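Local coordinates for hypothetical protein Atu0240 (Agrobacterium tumefaciens str. C58, PDB 2GAX) that is of unknown function but belongs to the DUF2000 family of the PTH2 clan, and so may resemble peptidyl-tRNA hydrolase 2 in fold, at residues L84-M89 / A110-M115. Residues are numbered along the deposited sequence; the frame is centred on the assembly and turned at random.
Sequences LYIEEM and AKVVGM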
ATOM      1  N   LEU A  84      -5.336  -2.700  -0.259  1.00 26.30           N
ATOM      2  CA  LEU A  84      -6.152  -2.016   0.744  1.00 26.11           C
ATOM      3  C   LEU A  84      -6.258  -2.845   2.014  1.00 26.49           C
ATOM      4  O   LEU A  84      -6.349  -4.077   1.959  1.00 25.07           O
ATOM      5  CB  LEU A  84      -7.546  -1.698   0.207  1.00 27.12           C
ATOM      6  CG  LEU A  84      -8.262  -0.497   0.850  1.00 26.64           C
ATOM      7  CD1 LEU A  84      -7.673   0.827   0.428  1.00 30.37           C
ATOM      8  CD2 LEU A  84      -9.757  -0.540   0.588  1.00 28.00           C
ATOM      9  N   TYR A  85      -6.243  -2.149   3.145  1.00 26.47           N
ATOM     10  CA  TYR A  85      -6.247  -2.769   4.471  1.00 27.22           C
ATOM     11  C   TYR A  85      -7.191  -1.928   5.327  1.00 27.27           C
ATOM     12  O   TYR A  85      -7.016  -0.709   5.428  1.00 28.19           O
ATOM     13  CB  TYR A  85      -4.820  -2.722   5.035  1.00 27.36           C
ATOM     14  CG  TYR A  85      -4.482  -3.698   6.147  1.00 28.15           C
ATOM     15  CD1 TYR A  85      -3.437  -4.619   5.993  1.00 28.21           C
ATOM     16  CD2 TYR A  85      -5.191  -3.697   7.359  1.00 28.85           C
ATOM     17  CE1 TYR A  85      -3.111  -5.525   7.021  1.00 28.37           C
ATOM     18  CE2 TYR A  85      -4.866  -4.578   8.381  1.00 27.34           C
ATOM     19  CZ  TYR A  85      -3.839  -5.484   8.207  1.00 28.23           C
ATOM     20  OH  TYR A  85      -3.527  -6.345   9.238  1.00 31.14           O
ATOM     21  N   ILE A  86      -8.211  -2.567   5.897  1.00 27.19           N
ATOM     22  CA  ILE A  86      -9.194  -1.886   6.753  1.00 27.40           C
ATOM     23  C   ILE A  86      -8.963  -2.268   8.218  1.00 28.19           C
ATOM     24  O   ILE A  86      -8.343  -3.283   8.504  1.00 27.81           O
ATOM     25  CB  ILE A  86     -10.685  -2.168   6.351  1.00 26.77           C
ATOM     26  CG1 ILE A  86     -11.057  -3.657   6.519  1.00 26.64           C
ATOM     27  CG2 ILE A  86     -10.965  -1.713   4.908  1.00 28.08           C
ATOM     28  CD1 ILE A  86     -12.566  -3.923   6.505  1.00 26.48           C
ATOM     29  N   GLU A  87      -9.468  -1.437   9.127  1.00 29.14           N
ATOM     30  CA  GLU A  87      -9.262  -1.610  10.561  1.00 30.50           C
ATOM     31  C   GLU A  87      -9.683  -2.986  11.082  1.00 30.34           C
ATOM     32  O   GLU A  87      -8.991  -3.584  11.912  1.00 29.67           O
ATOM     33  CB  GLU A  87     -10.018  -0.519  11.320  1.00 31.00           C
ATOM     34  CG  GLU A  87      -9.618  -0.377  12.797  1.00 32.77           C
ATOM     35  CD  GLU A  87     -10.353   0.762  13.485  1.00 33.27           C
ATOM     36  OE1 GLU A  87     -10.310   1.893  12.973  1.00 34.52           O
ATOM     37  OE2 GLU A  87     -10.991   0.513  14.537  1.00 39.75           O
ATOM     38  N   GLU A  88     -10.813  -3.483  10.583  1.00 30.13           N
ATOM     39  CA  GLU A  88     -11.378  -4.733  11.055  1.00 30.68           C
ATOM     40  C   GLU A  88     -10.474  -5.916  10.767  1.00 30.90           C
ATOM     41  O   GLU A  88     -10.584  -6.937  11.430  1.00 31.01           O
ATOM     42  CB  GLU A  88     -12.765  -4.976  10.462  1.00 30.76           C
ATOM     43  CG  GLU A  88     -13.888  -4.150  11.072  1.00 31.10           C
ATOM     44  CD  GLU A  88     -13.919  -2.699  10.621  1.00 34.57           C
ATOM     45  OE1 GLU A  88     -13.139  -2.295   9.724  1.00 34.53           O
ATOM     46  OE2 GLU A  88     -14.747  -1.955  11.168  1.00 36.03           O
HETATM   47  N   MSE A  89      -9.573  -5.778   9.791  1.00 30.56           N
HETATM   48  CA  MSE A  89      -8.644  -6.863   9.453  1.00 31.70           C
HETATM   49  C   MSE A  89      -7.579  -7.139  10.527  1.00 31.18           C
HETATM   50  O   MSE A  89      -6.862  -8.134  10.451  1.00 31.90           O
HETATM   51  CB  MSE A  89      -8.002  -6.626   8.082  1.00 31.17           C
HETATM   52  CG  MSE A  89      -8.998  -6.805   6.962  1.00 31.80           C
HETATM   53 SE   MSE A  89      -8.366  -6.073   5.259  1.00 36.05          SE
HETATM   54  CE  MSE A  89      -6.614  -6.939   5.141  1.00 31.26           C
ATOM     55  N   ALA A 110     -16.036   2.157   4.829  1.00 34.66           N
ATOM     56  CA  ALA A 110     -14.850   1.461   5.335  1.00 34.04           C
ATOM     57  C   ALA A 110     -13.991   2.338   6.261  1.00 33.65           C
ATOM     58  O   ALA A 110     -13.985   3.573   6.146  1.00 34.48           O
ATOM     59  CB  ALA A 110     -14.010   0.894   4.187  1.00 33.33           C
ATOM     60  N   LYS A 111     -13.284   1.695   7.189  1.00 32.57           N
ATOM     61  CA  LYS A 111     -12.267   2.393   7.975  1.00 31.63           C
ATOM     62  C   LYS A 111     -10.910   1.947   7.446  1.00 30.39           C
ATOM     63  O   LYS A 111     -10.290   1.052   7.992  1.00 29.65           O
ATOM     64  CB  LYS A 111     -12.402   2.092   9.469  1.00 32.23           C
ATOM     65  CG  LYS A 111     -13.693   2.588  10.084  1.00 34.70           C
ATOM     66  CD  LYS A 111     -13.964   1.908  11.430  1.00 39.29           C
ATOM     67  CE  LYS A 111     -14.910   2.742  12.286  1.00 41.14           C
ATOM     68  NZ  LYS A 111     -15.876   1.885  13.043  1.00 43.83           N
ATOM     69  N   VAL A 112     -10.491   2.539   6.330  1.00 29.07           N
ATOM     70  CA  VAL A 112      -9.205   2.204   5.738  1.00 28.37           C
ATOM     71  C   VAL A 112      -8.087   2.636   6.666  1.00 28.09           C
ATOM     72  O   VAL A 112      -8.077   3.769   7.159  1.00 27.25           O
ATOM     73  CB  VAL A 112      -8.993   2.844   4.361  1.00 28.41           C
ATOM     74  CG1 VAL A 112      -7.644   2.424   3.781  1.00 27.18           C
ATOM     75  CG2 VAL A 112     -10.109   2.421   3.410  1.00 29.75           C
ATOM     76  N   VAL A 113      -7.164   1.711   6.915  1.00 27.77           N
ATOM     77  CA  VAL A 113      -5.966   2.020   7.690  1.00 27.59           C
ATOM     78  C   VAL A 113      -4.708   2.103   6.819  1.00 27.08           C
ATOM     79  O   VAL A 113      -3.679   2.617   7.247  1.00 27.26           O
ATOM     80  CB  VAL A 113      -5.796   1.064   8.890  1.00 27.43           C
ATOM     81  CG1 VAL A 113      -7.020   1.179   9.815  1.00 28.07           C
ATOM     82  CG2 VAL A 113      -5.613  -0.393   8.429  1.00 26.93           C
ATOM     83  N   GLY A 114      -4.796   1.621   5.584  1.00 27.33           N
ATOM     84  CA  GLY A 114      -3.673   1.739   4.656  1.00 26.34           C
ATOM     85  C   GLY A 114      -4.082   1.411   3.241  1.00 26.75           C
ATOM     86  O   GLY A 114      -5.016   0.649   3.026  1.00 25.64           O
HETATM   87  N   MSE A 115      -3.371   2.005   2.290  1.00 27.50           N
HETATM   88  CA  MSE A 115      -3.531   1.722   0.870  1.00 30.52           C
HETATM   89  C   MSE A 115      -2.184   1.876   0.190  1.00 28.40           C
HETATM   90  O   MSE A 115      -1.366   2.710   0.593  1.00 28.18           O
HETATM   91  CB  MSE A 115      -4.533   2.680   0.228  1.00 29.78           C
HETATM   92  CG  MSE A 115      -4.869   2.358  -1.227  1.00 33.57           C
HETATM   93 SE   MSE A 115      -6.113   3.687  -2.009  1.00 42.83          SE
HETATM   94  CE  MSE A 115      -4.834   4.803  -2.975  1.00 39.53           C
TER
HETATM   95  O   HOH W   1     -14.157  -1.040   7.781  1.00 33.67           O
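Y85 and G114 form an antiparallel hydrogen-bonded pair, with strand axes 4.6 Å apart at closest approach and N-to-C directions 163° apart, but the register slips by one residue before I86 pairs with V112. The bonding records the slip: Y85 O accepts hydrogen bonds from both V113 N (2.8 Å), in the carbonyl plane, and G114 N (3.2 Å), tilted 20° from it. Beyond the bulge, E87 N bonds to K111 O at 2.9 Å, just where the chain leaves the strand for a 3-10 turn.

On one face, L84 CD1 lies against CG of selenomethionine M115 (3.6 Å) and CG1 of V112. CG of L84 stands anti to the backbone N (chi1 -154°), directing the leucine branch across V112 at about a right angle. On the other face, V113 CG2 approaches the Y85 ring obliquely at CD2 (3.5 Å), while CE of selenomethionine M89 sits over the ring centre. V22 of helix 16-33 touches both Y85 and V113.

At the turn, a water donates to E88 OE1 and accepts from K111 N (2.9 Å), whereas E88 OE2 and K111 NZ stay 4.4 Å apart, too far to count as a salt bridge. The neighbouring carboxylate of E87 is engaged separately, through a salt bridge from OE1 to R11 NH1.

Two consecutive residues, V113 and G114, facing Y85 define a classic beta bulge in the antiparallel pairing of edge strand 83-86 with strand 112-120 of the mixed five-stranded sheet.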